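Local coordinates for polycomb protein Scm (Drosophila melanogaster, PDB 5J8Y) that pairs through its SAM domain with the SAM domain of Sfmbt and so probably helps PhoRC target PRC1 to Polycomb response elements, at residues Pro60-Lys63 and Ile64-Val68; Leu44-Ser47 and Glu48-Met51. One frame throughout, in Å; residues are numbered along the deposited sequence.

Contact 1: residues Pro60-Lys63 and Ile64-Val68; sequences PAEK and ICNLV. Unlike the reference sequence in segment 60-63: E62 (reference Leu).
P60 O, A61 O, E62 O and K63 O each accept the amide of the residue four places on, giving one unbroken alpha-helical run. The helix is 58-71, the long last helix of the SAM domain. I64 N lies 2.8 Å from P60 O and meets it almost end-on, with a C=O...N angle of 165°. The bond from C65 N to A61 O is equally short. L67 N to K63 O is longer, at 3.1 Å.

The side chains of I64, C65 and N66 lean back over the preceding turn. I64 turns CG1 away from its own carbonyl carbon (chi1 -68°), which brings CG1 to 3.3 Å from P60 O. I64 and C65 face inward, towards helix 47-53. L67 is buried too and rests on I18 of helix 11-21.

E62, K63 and N66 are on the exposed side; of these, E62 and N66 come near each other. E62 stands where the reference sequence has leucine, and its chain is extended. The carboxylate and the N66 amide are turned 87° against each other. They approach without a hydrogen bond: E62 OE1 is 3.8 Å from N66 ND2.

Contact 2: residues Leu44-Ser47 and Glu48-Met51; sequences LLNS and EMMM
The N46 amide has neighbours on both faces. E48 OE1 lies over one, 3.7 Å from N46 CG. M49 CG lies off the other, near the oxygen end, 3.2 Å from N46 OD1. At that end M49 N gives a hydrogen bond to N46 OD1, 2.8 Å long and nearly straight at 167°. The E48 carboxylate is inclined 60° to the amide. S47 OG stands over one face of that carboxylate, 3.4 Å from E48 CD, but S47 OG hydrogen-bonds to the backbone oxygen of A79.

N46 is the N-cap of helix 47-53 in the SAM domain. Its CG sits between the backbone N and the carbonyl carbon (chi1 61°), which folds OD1 back over the first turn. Its backbone also serves the helix, since M50 N bonds to N46 O at 3.2 Å. With an alanine in place of N46, M49 N would probably lose its capping acceptor and the first turn would be less firmly held. The negative charge of E48 at this helix start is probably favourable.

L45 and M50 form the apolar side, crossing at about a right angle. L45 also packs on V56 of the Sfmbt chain, and M49 on K45 of that chain. L45 CD2 touches M50 CG at 3.9 Å.

In the fold
Contact 1 lies within helix 58-71, while contact 2 forms the start of helix 47-53. The two helices follow each other in the chain and pack together. M50 connects the contacts: its CE lies 3.7 Å from C65 SG, and its SD lies 3.8 Å from I64 CG2. A61 meets M51, and S47 meets C65. Both contacts are buried on this shared side and exposed on another, through E62, K63 and N66 in contact 1 and E48 in contact 2. All four hydrogen bonds across contact 1, in mid-helix, are backbone to backbone. Contact 2 has two such bonds and adds a side-chain acceptor, N46 OD1, at the helix start. Sfmbt touches contact 2 but not contact 1.

Contact 1: residues Pro60-Lys63 and Ile64-Val68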
ATOM      1  N   PRO A  60     -15.204  11.751   2.414  1.00 28.98           N
ATOM      2  CA  PRO A  60     -14.823  10.427   2.910  1.00 28.59           C
ATOM      3  C   PRO A  60     -13.325  10.356   3.174  1.00 24.83           C
ATOM      4  O   PRO A  60     -12.925   9.884   4.199  1.00 24.54           O
ATOM      5  CB  PRO A  60     -15.192   9.486   1.767  1.00 28.44           C
ATOM      6  CG  PRO A  60     -16.121  10.236   0.898  1.00 30.16           C
ATOM      7  CD  PRO A  60     -15.902  11.696   1.132  1.00 29.75           C
ATOM      8  N   ALA A  61     -12.539  10.836   2.223  1.00 24.10           N
ATOM      9  CA  ALA A  61     -11.085  10.816   2.332  1.00 26.77           C
ATOM     10  C   ALA A  61     -10.619  11.474   3.621  1.00 24.52           C
ATOM     11  O   ALA A  61      -9.729  10.962   4.300  1.00 22.12           O
ATOM     12  CB  ALA A  61     -10.456  11.509   1.133  1.00 27.57           C
ATOM     13  N   GLU A  62     -11.276  12.559   3.990  1.00 25.11           N
ATOM     14  CA  GLU A  62     -10.911  13.305   5.147  1.00 24.37           C
ATOM     15  C   GLU A  62     -11.269  12.555   6.365  1.00 22.51           C
ATOM     16  O   GLU A  62     -10.512  12.484   7.252  1.00 22.20           O
ATOM     17  CB  GLU A  62     -11.505  14.708   5.165  1.00 27.80           C
ATOM     18  CG  GLU A  62     -10.712  15.686   6.017  1.00 27.42           C
ATOM     19  CD  GLU A  62     -11.550  16.786   6.649  1.00 33.61           C
ATOM     20  OE1 GLU A  62     -11.425  17.019   7.862  1.00 30.77           O
ATOM     21  OE2 GLU A  62     -12.336  17.409   5.915  1.00 34.25           O
ATOM     22  N   LYS A  63     -12.446  11.982   6.364  1.00 23.84           N
ATOM     23  CA  LYS A  63     -12.901  11.142   7.458  1.00 24.07           C
ATOM     24  C   LYS A  63     -11.961   9.943   7.665  1.00 23.15           C
ATOM     25  O   LYS A  63     -11.614   9.618   8.783  1.00 23.93           O
ATOM     26  CB  LYS A  63     -14.355  10.682   7.234  1.00 28.66           C
ATOM     27  CG  LYS A  63     -15.434  11.733   7.492  1.00 30.89           C
ATOM     28  CD  LYS A  63     -16.759  11.357   6.837  1.00 32.28           C
ATOM     29  CE  LYS A  63     -17.924  12.278   7.137  1.00 34.05           C
ATOM     30  NZ  LYS A  63     -17.616  13.667   7.548  1.00 36.22           N
ATOM     31  N   ILE A  64     -11.531   9.323   6.574  1.00 24.28           N
ATOM     32  CA  ILE A  64     -10.614   8.185   6.642  1.00 23.59           C
ATOM     33  C   ILE A  64      -9.242   8.621   7.151  1.00 20.46           C
ATOM     34  O   ILE A  64      -8.625   7.926   7.956  1.00 17.18           O
ATOM     35  CB  ILE A  64     -10.461   7.497   5.266  1.00 21.75           C
ATOM     36  CG1 ILE A  64     -11.776   6.823   4.867  1.00 23.68           C
ATOM     37  CG2 ILE A  64      -9.345   6.454   5.297  1.00 23.39           C
ATOM     38  CD1 ILE A  64     -11.826   6.369   3.426  1.00 24.37           C
ATOM     39  N   CYS A  65      -8.763   9.769   6.678  1.00 23.06           N
ATOM     40  CA  CYS A  65      -7.507  10.322   7.172  1.00 21.48           C
ATOM     41  C   CYS A  65      -7.549  10.472   8.686  1.00 17.76           C
ATOM     42  O   CYS A  65      -6.593  10.131   9.379  1.00 21.08           O
ATOM     43  CB  CYS A  65      -7.212  11.676   6.522  1.00 20.39           C
ATOM     44  SG  CYS A  65      -6.525  11.580   4.852  1.00 22.20           S
ATOM     45  N   ASN A  66      -8.681  10.966   9.176  1.00 22.62           N
ATOM     46  CA  ASN A  66      -8.872  11.156  10.591  1.00 21.69           C
ATOM     47  C   ASN A  66      -8.826   9.854  11.365  1.00 20.20           C
ATOM     48  O   ASN A  66      -8.199   9.764  12.341  1.00 20.80           O
ATOM     49  CB  ASN A  66     -10.144  11.950  10.872  1.00 24.85           C
ATOM     50  CG  ASN A  66     -10.045  13.412  10.419  1.00 28.40           C
ATOM     51  OD1 ASN A  66      -8.981  13.975  10.337  1.00 27.06           O
ATOM     52  ND2 ASN A  66     -11.174  14.005  10.131  1.00 27.59           N
ATOM     53  N   LEU A  67      -9.517   8.860  10.870  1.00 21.46           N
ATOM     54  CA  LEU A  67      -9.574   7.555  11.503  1.00 20.94           C
ATOM     55  C   LEU A  67      -8.175   6.918  11.582  1.00 18.10           C
ATOM     56  O   LEU A  67      -7.795   6.399  12.581  1.00 19.23           O
ATOM     57  CB  LEU A  67     -10.575   6.666  10.785  1.00 21.16           C
ATOM     58  CG  LEU A  67     -12.029   7.101  11.034  1.00 23.61           C
ATOM     59  CD1 LEU A  67     -13.017   6.366  10.167  1.00 25.14           C
ATOM     60  CD2 LEU A  67     -12.367   6.930  12.492  1.00 26.13           C
ATOM     61  N   VAL A  68      -7.421   7.014  10.514  1.00 19.07           N
ATOM     62  CA  VAL A  68      -6.067   6.467  10.493  1.00 17.56           C
ATOM     63  C   VAL A  68      -5.202   7.205  11.517  1.00 19.67           C
ATOM     64  O   VAL A  68      -4.417   6.590  12.234  1.00 19.83           O
ATOM     65  CB  VAL A  68      -5.431   6.559   9.089  1.00 18.84           C
ATOM     66  CG1 VAL A  68      -3.970   6.102   9.115  1.00 18.35           C
ATOM     67  CG2 VAL A  68      -6.213   5.715   8.103  1.00 17.48           C
TER

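Contact 2: residues Leu44-Ser47 and Glu48-Met51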
ATOM      1  N   LEU A  44      -0.094   2.904   5.771  1.00 19.44           N
ATOM      2  CA  LEU A  44       0.768   3.420   4.710  1.00 19.89           C
ATOM      3  C   LEU A  44       0.035   4.397   3.792  1.00 19.48           C
ATOM      4  O   LEU A  44       0.651   5.038   2.944  1.00 19.26           O
ATOM      5  CB  LEU A  44       1.338   2.262   3.883  1.00 20.60           C
ATOM      6  CG  LEU A  44       2.401   1.394   4.563  1.00 19.96           C
ATOM      7  CD1 LEU A  44       2.734   0.188   3.695  1.00 21.76           C
ATOM      8  CD2 LEU A  44       3.662   2.196   4.862  1.00 24.04           C
ATOM      9  N   LEU A  45      -1.279   4.508   3.959  1.00 19.07           N
ATOM     10  CA  LEU A  45      -2.077   5.393   3.115  1.00 19.71           C
ATOM     11  C   LEU A  45      -1.706   6.861   3.284  1.00 19.85           C
ATOM     12  O   LEU A  45      -1.092   7.257   4.274  1.00 19.03           O
ATOM     13  CB  LEU A  45      -3.567   5.224   3.415  1.00 20.36           C
ATOM     14  CG  LEU A  45      -4.303   4.108   2.678  1.00 20.86           C
ATOM     15  CD1 LEU A  45      -5.620   3.832   3.356  1.00 24.67           C
ATOM     16  CD2 LEU A  45      -4.524   4.486   1.224  1.00 23.16           C
ATOM     17  N   ASN A  46      -2.105   7.649   2.304  1.00 21.07           N
ATOM     18  CA  ASN A  46      -2.058   9.081   2.301  1.00 24.65           C
ATOM     19  C   ASN A  46      -3.237   9.593   1.513  1.00 25.92           C
ATOM     20  O   ASN A  46      -3.778   8.889   0.735  1.00 23.43           O
ATOM     21  CB  ASN A  46      -0.738   9.657   1.867  1.00 26.22           C
ATOM     22  CG  ASN A  46      -0.359   9.283   0.452  1.00 27.03           C
ATOM     23  OD1 ASN A  46      -1.117   9.405  -0.466  1.00 27.06           O
ATOM     24  ND2 ASN A  46       0.827   8.825   0.308  1.00 29.54           N
ATOM     25  N   SER A  47      -3.625  10.817   1.762  1.00 24.15           N
ATOM     26  CA  SER A  47      -4.755  11.433   1.084  1.00 24.11           C
ATOM     27  C   SER A  47      -4.615  11.410  -0.397  1.00 25.66           C
ATOM     28  O   SER A  47      -5.556  11.226  -1.058  1.00 25.80           O
ATOM     29  CB  SER A  47      -5.026  12.848   1.556  1.00 26.08           C
ATOM     30  OG  SER A  47      -4.057  13.688   1.158  1.00 25.54           O
ATOM     31  N   GLU A  48      -3.416  11.571  -0.896  1.00 25.32           N
ATOM     32  CA  GLU A  48      -3.157  11.514  -2.308  1.00 27.31           C
ATOM     33  C   GLU A  48      -3.562  10.191  -2.942  1.00 26.66           C
ATOM     34  O   GLU A  48      -4.297  10.206  -3.875  1.00 27.13           O
ATOM     35  CB  GLU A  48      -1.699  11.790  -2.609  1.00 29.01           C
ATOM     36  CG  GLU A  48      -1.259  13.205  -2.352  1.00 32.02           C
ATOM     37  CD  GLU A  48      -1.294  13.645  -0.906  1.00 33.36           C
ATOM     38  OE1 GLU A  48      -1.129  12.860   0.004  1.00 31.58           O
ATOM     39  OE2 GLU A  48      -1.498  14.839  -0.714  1.00 36.44           O
ATOM     40  N   MET A  49      -3.079   9.082  -2.420  1.00 26.55           N
ATOM     41  CA  MET A  49      -3.382   7.748  -2.939  1.00 27.00           C
ATOM     42  C   MET A  49      -4.876   7.448  -2.838  1.00 27.12           C
ATOM     43  O   MET A  49      -5.442   6.768  -3.695  1.00 29.24           O
ATOM     44  CB  MET A  49      -2.583   6.681  -2.186  1.00 24.87           C
ATOM     45  CG  MET A  49      -1.073   6.783  -2.368  1.00 25.28           C
ATOM     46  SD  MET A  49      -0.533   6.536  -4.071  1.00 30.47           S
ATOM     47  CE  MET A  49      -0.810   4.778  -4.266  1.00 28.59           C
ATOM     48  N   MET A  50      -5.509   7.962  -1.788  1.00 26.65           N
ATOM     49  CA  MET A  50      -6.943   7.774  -1.583  1.00 28.28           C
ATOM     50  C   MET A  50      -7.769   8.413  -2.692  1.00 28.73           C
ATOM     51  O   MET A  50      -8.639   7.775  -3.281  1.00 28.21           O
ATOM     52  CB  MET A  50      -7.377   8.367  -0.244  1.00 26.09           C
ATOM     53  CG  MET A  50      -6.918   7.600   0.974  1.00 26.77           C
ATOM     54  SD  MET A  50      -7.614   8.325   2.469  1.00 29.97           S
ATOM     55  CE  MET A  50      -6.264   8.099   3.618  1.00 25.74           C
ATOM     56  N   MET A  51      -7.501   9.682  -2.967  1.00 26.31           N
ATOM     57  CA  MET A  51      -8.327  10.435  -3.898  1.00 29.79           C
ATOM     58  C   MET A  51      -7.919  10.191  -5.347  1.00 28.80           C
ATOM     59  O   MET A  51      -8.760  10.227  -6.244  1.00 31.38           O
ATOM     60  CB  MET A  51      -8.262  11.926  -3.569  1.00 28.71           C
ATOM     61  CG  MET A  51      -8.906  12.269  -2.233  1.00 29.83           C
ATOM     62  SD  MET A  51      -8.883  14.030  -1.836  1.00 29.84           S
ATOM     63  CE  MET A  51      -9.884  14.694  -3.164  1.00 35.40           C
TER